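Hypothetical protein Atu0240 (Agrobacterium tumefaciens str. C58, PDB 2GAX) is of unknown function but belongs to the DUF2000 family, whose fold is probably related to that of the PTH2 peptidyl-tRNA hydrolases. Local coordinates at residues A[70-80]-A[123-131]. Residues are numbered along the deposited sequence; the frame is centred on the assembly and turned at random.
Sequences KIHQRSLERDI and IVDKITKGA
R74 reaches across from helix 65-77 to the C-terminal end of helix 121-127. R74 CB rests by the backbone of I127, 4.1 Å from I127 CA. The chain runs extended from CG to NE, bringing R74 CD against K126 O at 3.4 Å; R74 NE passes the same oxygen at 3.8 Å. CZ faces the carbonyls that NH1 bonds. R74 NH1 gives I127 O a hydrogen bond of 2.8 Å, the oxygen close to the guanidinium plane but the nitrogen well above the carbonyl plane. R74 NH1 also bonds K129 O at 3.0 Å, on a lone pair, while NH2 lies near that oxygen and K129 CB, which covers a guanidinium face. K70, bent at chi4 (47°), turns NZ onto the same K129 O, so two cationic groups grip the type II turn T128-A131 where the helix has ended. I127 CD1 packs at 3.7 Å on CG1 of I80, whose N closes the Schellman motif by bonding S75 O, and I127 CG2 meets I71 CG2. The helices run roughly antiparallel, segment axes 143° apart, side by side on one face of the mixed sheet: I71 and I127 reach strand 112-120, on M115 and L117, and I71 also touches I9 of strand 4-11.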
ATOM      1  N   LYS A  70      -6.381  10.508   8.050  1.00 35.14           N
ATOM      2  CA  LYS A  70      -5.912  10.282   9.422  1.00 35.88           C
ATOM      3  C   LYS A  70      -4.978   9.074   9.531  1.00 34.84           C
ATOM      4  O   LYS A  70      -3.991   9.123  10.260  1.00 34.63           O
ATOM      5  CB  LYS A  70      -7.065  10.209  10.441  1.00 35.96           C
ATOM      6  CG  LYS A  70      -8.248   9.378  10.001  1.00 39.10           C
ATOM      7  CD  LYS A  70      -9.193   9.031  11.177  1.00 38.72           C
ATOM      8  CE  LYS A  70     -10.156   7.876  10.799  1.00 41.48           C
ATOM      9  NZ  LYS A  70      -9.464   6.696  10.137  1.00 40.29           N
ATOM     10  N   ILE A  71      -5.290   8.011   8.790  1.00 34.07           N
ATOM     11  CA  ILE A  71      -4.426   6.826   8.685  1.00 33.71           C
ATOM     12  C   ILE A  71      -3.039   7.233   8.171  1.00 33.85           C
ATOM     13  O   ILE A  71      -2.014   6.871   8.757  1.00 33.55           O
ATOM     14  CB  ILE A  71      -5.078   5.729   7.793  1.00 34.15           C
ATOM     15  CG1 ILE A  71      -6.283   5.111   8.524  1.00 33.51           C
ATOM     16  CG2 ILE A  71      -4.059   4.646   7.438  1.00 33.57           C
ATOM     17  CD1 ILE A  71      -7.201   4.230   7.668  1.00 33.76           C
ATOM     18  N   HIS A  72      -3.022   8.009   7.091  1.00 33.32           N
ATOM     19  CA  HIS A  72      -1.793   8.616   6.587  1.00 33.66           C
ATOM     20  C   HIS A  72      -1.060   9.391   7.708  1.00 33.56           C
ATOM     21  O   HIS A  72       0.106   9.122   8.012  1.00 33.62           O
ATOM     22  CB  HIS A  72      -2.134   9.504   5.388  1.00 33.20           C
ATOM     23  CG  HIS A  72      -0.962  10.225   4.796  1.00 32.88           C
ATOM     24  ND1 HIS A  72      -1.114  11.340   3.999  1.00 32.50           N
ATOM     25  CD2 HIS A  72       0.372   9.999   4.875  1.00 32.34           C
ATOM     26  CE1 HIS A  72       0.073  11.770   3.615  1.00 31.37           C
ATOM     27  NE2 HIS A  72       0.992  10.979   4.140  1.00 33.02           N
ATOM     28  N   GLN A  73      -1.769  10.326   8.339  1.00 33.80           N
ATOM     29  CA  GLN A  73      -1.246  11.092   9.483  1.00 34.15           C
ATOM     30  C   GLN A  73      -0.745  10.230  10.648  1.00 33.83           C
ATOM     31  O   GLN A  73       0.311  10.501  11.208  1.00 33.76           O
ATOM     32  CB  GLN A  73      -2.306  12.108   9.953  1.00 34.45           C
ATOM     33  CG  GLN A  73      -2.556  13.210   8.916  1.00 35.77           C
ATOM     34  CD  GLN A  73      -3.787  14.051   9.201  1.00 36.70           C
ATOM     35  OE1 GLN A  73      -4.780  13.564   9.747  1.00 42.20           O
ATOM     36  NE2 GLN A  73      -3.731  15.320   8.829  1.00 40.21           N
ATOM     37  N   ARG A  74      -1.482   9.184  10.998  1.00 33.16           N
ATOM     38  CA  ARG A  74      -1.058   8.267  12.049  1.00 33.19           C
ATOM     39  C   ARG A  74       0.249   7.561  11.692  1.00 32.79           C
ATOM     40  O   ARG A  74       1.089   7.373  12.563  1.00 32.53           O
ATOM     41  CB  ARG A  74      -2.125   7.220  12.355  1.00 33.20           C
ATOM     42  CG  ARG A  74      -3.413   7.745  12.967  1.00 34.68           C
ATOM     43  CD  ARG A  74      -4.126   6.607  13.641  1.00 37.95           C
ATOM     44  NE  ARG A  74      -5.497   6.953  14.005  1.00 41.72           N
ATOM     45  CZ  ARG A  74      -6.578   6.525  13.361  1.00 42.70           C
ATOM     46  NH1 ARG A  74      -6.468   5.718  12.314  1.00 42.07           N
ATOM     47  NH2 ARG A  74      -7.780   6.897  13.784  1.00 44.95           N
ATOM     48  N   SER A  75       0.421   7.169  10.423  1.00 31.97           N
ATOM     49  CA  SER A  75       1.634   6.433  10.029  1.00 31.56           C
ATOM     50  C   SER A  75       2.889   7.292  10.154  1.00 30.93           C
ATOM     51  O   SER A  75       3.927   6.803  10.574  1.00 31.30           O
ATOM     52  CB  SER A  75       1.523   5.853   8.615  1.00 31.23           C
ATOM     53  OG  SER A  75       1.493   6.883   7.641  1.00 32.30           O
ATOM     54  N   LEU A  76       2.774   8.572   9.815  1.00 30.90           N
ATOM     55  CA  LEU A  76       3.896   9.508   9.906  1.00 30.98           C
ATOM     56  C   LEU A  76       4.234   9.751  11.372  1.00 31.92           C
ATOM     57  O   LEU A  76       5.408   9.786  11.759  1.00 31.44           O
ATOM     58  CB  LEU A  76       3.547  10.832   9.201  1.00 30.90           C
ATOM     59  CG  LEU A  76       3.489  10.795   7.666  1.00 30.46           C
ATOM     60  CD1 LEU A  76       2.959  12.106   7.115  1.00 31.97           C
ATOM     61  CD2 LEU A  76       4.865  10.519   7.093  1.00 28.97           C
ATOM     62  N   GLU A  77       3.186   9.907  12.177  1.00 32.20           N
ATOM     63  CA  GLU A  77       3.313  10.101  13.619  1.00 34.49           C
ATOM     64  C   GLU A  77       4.052   8.936  14.269  1.00 33.87           C
ATOM     65  O   GLU A  77       4.833   9.132  15.187  1.00 33.56           O
ATOM     66  CB  GLU A  77       1.932  10.289  14.246  1.00 34.20           C
ATOM     67  CG  GLU A  77       1.258  11.613  13.873  1.00 36.50           C
ATOM     68  CD  GLU A  77      -0.127  11.794  14.499  1.00 38.40           C
ATOM     69  OE1 GLU A  77      -0.546  10.953  15.335  1.00 44.00           O
ATOM     70  OE2 GLU A  77      -0.809  12.789  14.155  1.00 44.52           O
ATOM     71  N   ARG A  78       3.813   7.729  13.761  1.00 34.01           N
ATOM     72  CA  ARG A  78       4.455   6.502  14.243  1.00 33.94           C
ATOM     73  C   ARG A  78       5.784   6.179  13.559  1.00 33.61           C
ATOM     74  O   ARG A  78       6.286   5.048  13.662  1.00 33.80           O
ATOM     75  CB  ARG A  78       3.496   5.334  14.032  1.00 35.02           C
ATOM     76  CG  ARG A  78       2.165   5.503  14.723  1.00 36.58           C
ATOM     77  CD  ARG A  78       2.232   4.961  16.112  1.00 40.72           C
ATOM     78  NE  ARG A  78       0.942   5.056  16.788  1.00 43.60           N
ATOM     79  CZ  ARG A  78       0.750   4.710  18.055  1.00 45.21           C
ATOM     80  NH1 ARG A  78       1.762   4.243  18.777  1.00 46.01           N
ATOM     81  NH2 ARG A  78      -0.454   4.832  18.600  1.00 46.29           N
ATOM     82  N   ASP A  79       6.359   7.159  12.860  1.00 32.53           N
ATOM     83  CA  ASP A  79       7.660   6.986  12.185  1.00 32.34           C
ATOM     84  C   ASP A  79       7.710   5.819  11.193  1.00 31.83           C
ATOM     85  O   ASP A  79       8.757   5.188  11.019  1.00 31.68           O
ATOM     86  CB  ASP A  79       8.812   6.828  13.196  1.00 32.69           C
ATOM     87  CG  ASP A  79       9.018   8.058  14.056  1.00 34.64           C
ATOM     88  OD1 ASP A  79       8.941   9.188  13.537  1.00 35.17           O
ATOM     89  OD2 ASP A  79       9.280   7.877  15.263  1.00 36.55           O
ATOM     90  N   ILE A  80       6.584   5.558  10.535  1.00 31.65           N
ATOM     91  CA  ILE A  80       6.503   4.530   9.492  1.00 30.89           C
ATOM     92  C   ILE A  80       6.701   5.167   8.117  1.00 30.83           C
ATOM     93  O   ILE A  80       6.146   6.242   7.822  1.00 31.02           O
ATOM     94  CB  ILE A  80       5.134   3.784   9.545  1.00 30.61           C
ATOM     95  CG1 ILE A  80       4.799   3.329  10.977  1.00 31.06           C
ATOM     96  CG2 ILE A  80       5.049   2.643   8.506  1.00 29.26           C
ATOM     97  CD1 ILE A  80       5.816   2.404  11.635  1.00 30.63           C
ATOM     98  N   ILE A 123       1.223  -1.897  16.055  1.00 39.60           N
ATOM     99  CA  ILE A 123       1.317  -0.558  15.484  1.00 39.36           C
ATOM    100  C   ILE A 123       0.410  -0.404  14.252  1.00 38.83           C
ATOM    101  O   ILE A 123      -0.323   0.582  14.148  1.00 38.49           O
ATOM    102  CB  ILE A 123       2.804  -0.189  15.161  1.00 38.79           C
ATOM    103  CG1 ILE A 123       3.535   0.201  16.453  1.00 39.80           C
ATOM    104  CG2 ILE A 123       2.890   0.969  14.169  1.00 38.27           C
ATOM    105  CD1 ILE A 123       5.059   0.109  16.388  1.00 40.64           C
ATOM    106  N   VAL A 124       0.461  -1.381  13.337  1.00 38.20           N
ATOM    107  CA  VAL A 124      -0.382  -1.366  12.131  1.00 37.67           C
ATOM    108  C   VAL A 124      -1.873  -1.248  12.461  1.00 37.84           C
ATOM    109  O   VAL A 124      -2.588  -0.463  11.840  1.00 37.72           O
ATOM    110  CB  VAL A 124      -0.127  -2.598  11.225  1.00 37.43           C
ATOM    111  CG1 VAL A 124      -1.122  -2.644  10.068  1.00 37.45           C
ATOM    112  CG2 VAL A 124       1.299  -2.571  10.689  1.00 36.79           C
ATOM    113  N   ASP A 125      -2.333  -2.030  13.437  1.00 38.55           N
ATOM    114  CA  ASP A 125      -3.736  -1.996  13.873  1.00 39.78           C
ATOM    115  C   ASP A 125      -4.170  -0.630  14.435  1.00 39.81           C
ATOM    116  O   ASP A 125      -5.305  -0.194  14.217  1.00 39.70           O
ATOM    117  CB  ASP A 125      -3.994  -3.102  14.902  1.00 40.62           C
ATOM    118  CG  ASP A 125      -3.820  -4.491  14.322  1.00 42.56           C
ATOM    119  OD1 ASP A 125      -4.252  -4.726  13.168  1.00 44.79           O
ATOM    120  OD2 ASP A 125      -3.253  -5.352  15.028  1.00 46.58           O
ATOM    121  N   LYS A 126      -3.269   0.033  15.159  1.00 40.13           N
ATOM    122  CA  LYS A 126      -3.488   1.412  15.621  1.00 40.43           C
ATOM    123  C   LYS A 126      -3.553   2.414  14.460  1.00 39.65           C
ATOM    124  O   LYS A 126      -4.387   3.319  14.449  1.00 39.78           O
ATOM    125  CB  LYS A 126      -2.387   1.831  16.604  1.00 40.39           C
ATOM    126  CG  LYS A 126      -2.484   1.142  17.968  1.00 41.56           C
ATOM    127  CD  LYS A 126      -1.364   1.570  18.919  1.00 42.33           C
ATOM    128  CE  LYS A 126      -1.703   1.199  20.363  1.00 44.63           C
ATOM    129  NZ  LYS A 126      -2.991   1.823  20.824  1.00 44.65           N
ATOM    130  N   ILE A 127      -2.660   2.249  13.488  1.00 38.94           N
ATOM    131  CA  ILE A 127      -2.594   3.157  12.356  1.00 38.15           C
ATOM    132  C   ILE A 127      -3.869   3.063  11.518  1.00 38.40           C
ATOM    133  O   ILE A 127      -4.460   4.083  11.162  1.00 37.70           O
ATOM    134  CB  ILE A 127      -1.324   2.893  11.509  1.00 38.09           C
ATOM    135  CG1 ILE A 127      -0.103   3.489  12.207  1.00 37.24           C
ATOM    136  CG2 ILE A 127      -1.470   3.455  10.097  1.00 37.15           C
ATOM    137  CD1 ILE A 127       1.226   2.962  11.697  1.00 36.71           C
ATOM    138  N   THR A 128      -4.307   1.831  11.259  1.00 38.86           N
ATOM    139  CA  THR A 128      -5.403   1.555  10.331  1.00 39.30           C
ATOM    140  C   THR A 128      -6.797   1.629  10.975  1.00 40.44           C
ATOM    141  O   THR A 128      -7.797   1.332  10.319  1.00 40.43           O
ATOM    142  CB  THR A 128      -5.239   0.165   9.664  1.00 39.03           C
ATOM    143  OG1 THR A 128      -5.397  -0.860  10.655  1.00 38.86           O
ATOM    144  CG2 THR A 128      -3.864   0.028   8.995  1.00 38.20           C
ATOM    145  N   LYS A 129      -6.867   2.026  12.246  1.00 41.75           N
ATOM    146  CA  LYS A 129      -8.156   2.150  12.952  1.00 43.05           C
ATOM    147  C   LYS A 129      -9.179   2.943  12.144  1.00 43.26           C
ATOM    148  O   LYS A 129      -8.891   4.037  11.645  1.00 43.41           O
ATOM    149  CB  LYS A 129      -7.959   2.797  14.325  1.00 43.29           C
ATOM    150  CG  LYS A 129      -9.169   2.720  15.252  1.00 45.64           C
ATOM    151  CD  LYS A 129      -8.896   3.517  16.524  1.00 48.21           C
ATOM    152  CE  LYS A 129     -10.132   3.659  17.392  1.00 49.37           C
ATOM    153  NZ  LYS A 129      -9.844   4.547  18.550  1.00 51.73           N
ATOM    154  N   GLY A 130     -10.375   2.383  12.018  1.00 43.94           N
ATOM    155  CA  GLY A 130     -11.442   3.031  11.272  1.00 44.29           C
ATOM    156  C   GLY A 130     -11.749   2.305   9.975  1.00 44.71           C
ATOM    157  O   GLY A 130     -12.927   2.124   9.624  1.00 44.86           O
ATOM    158  N   ALA A 131     -10.691   1.882   9.280  1.00 44.13           N
ATOM    159  CA  ALA A 131     -10.802   1.213   7.982  1.00 44.22           C
ATOM    160  C   ALA A 131     -11.555  -0.117   8.049  1.00 44.07           C
ATOM    161  O   ALA A 131     -11.532  -0.808   9.061  1.00 44.15           O
ATOM    162  CB  ALA A 131      -9.409   1.004   7.372  1.00 44.06           C
TER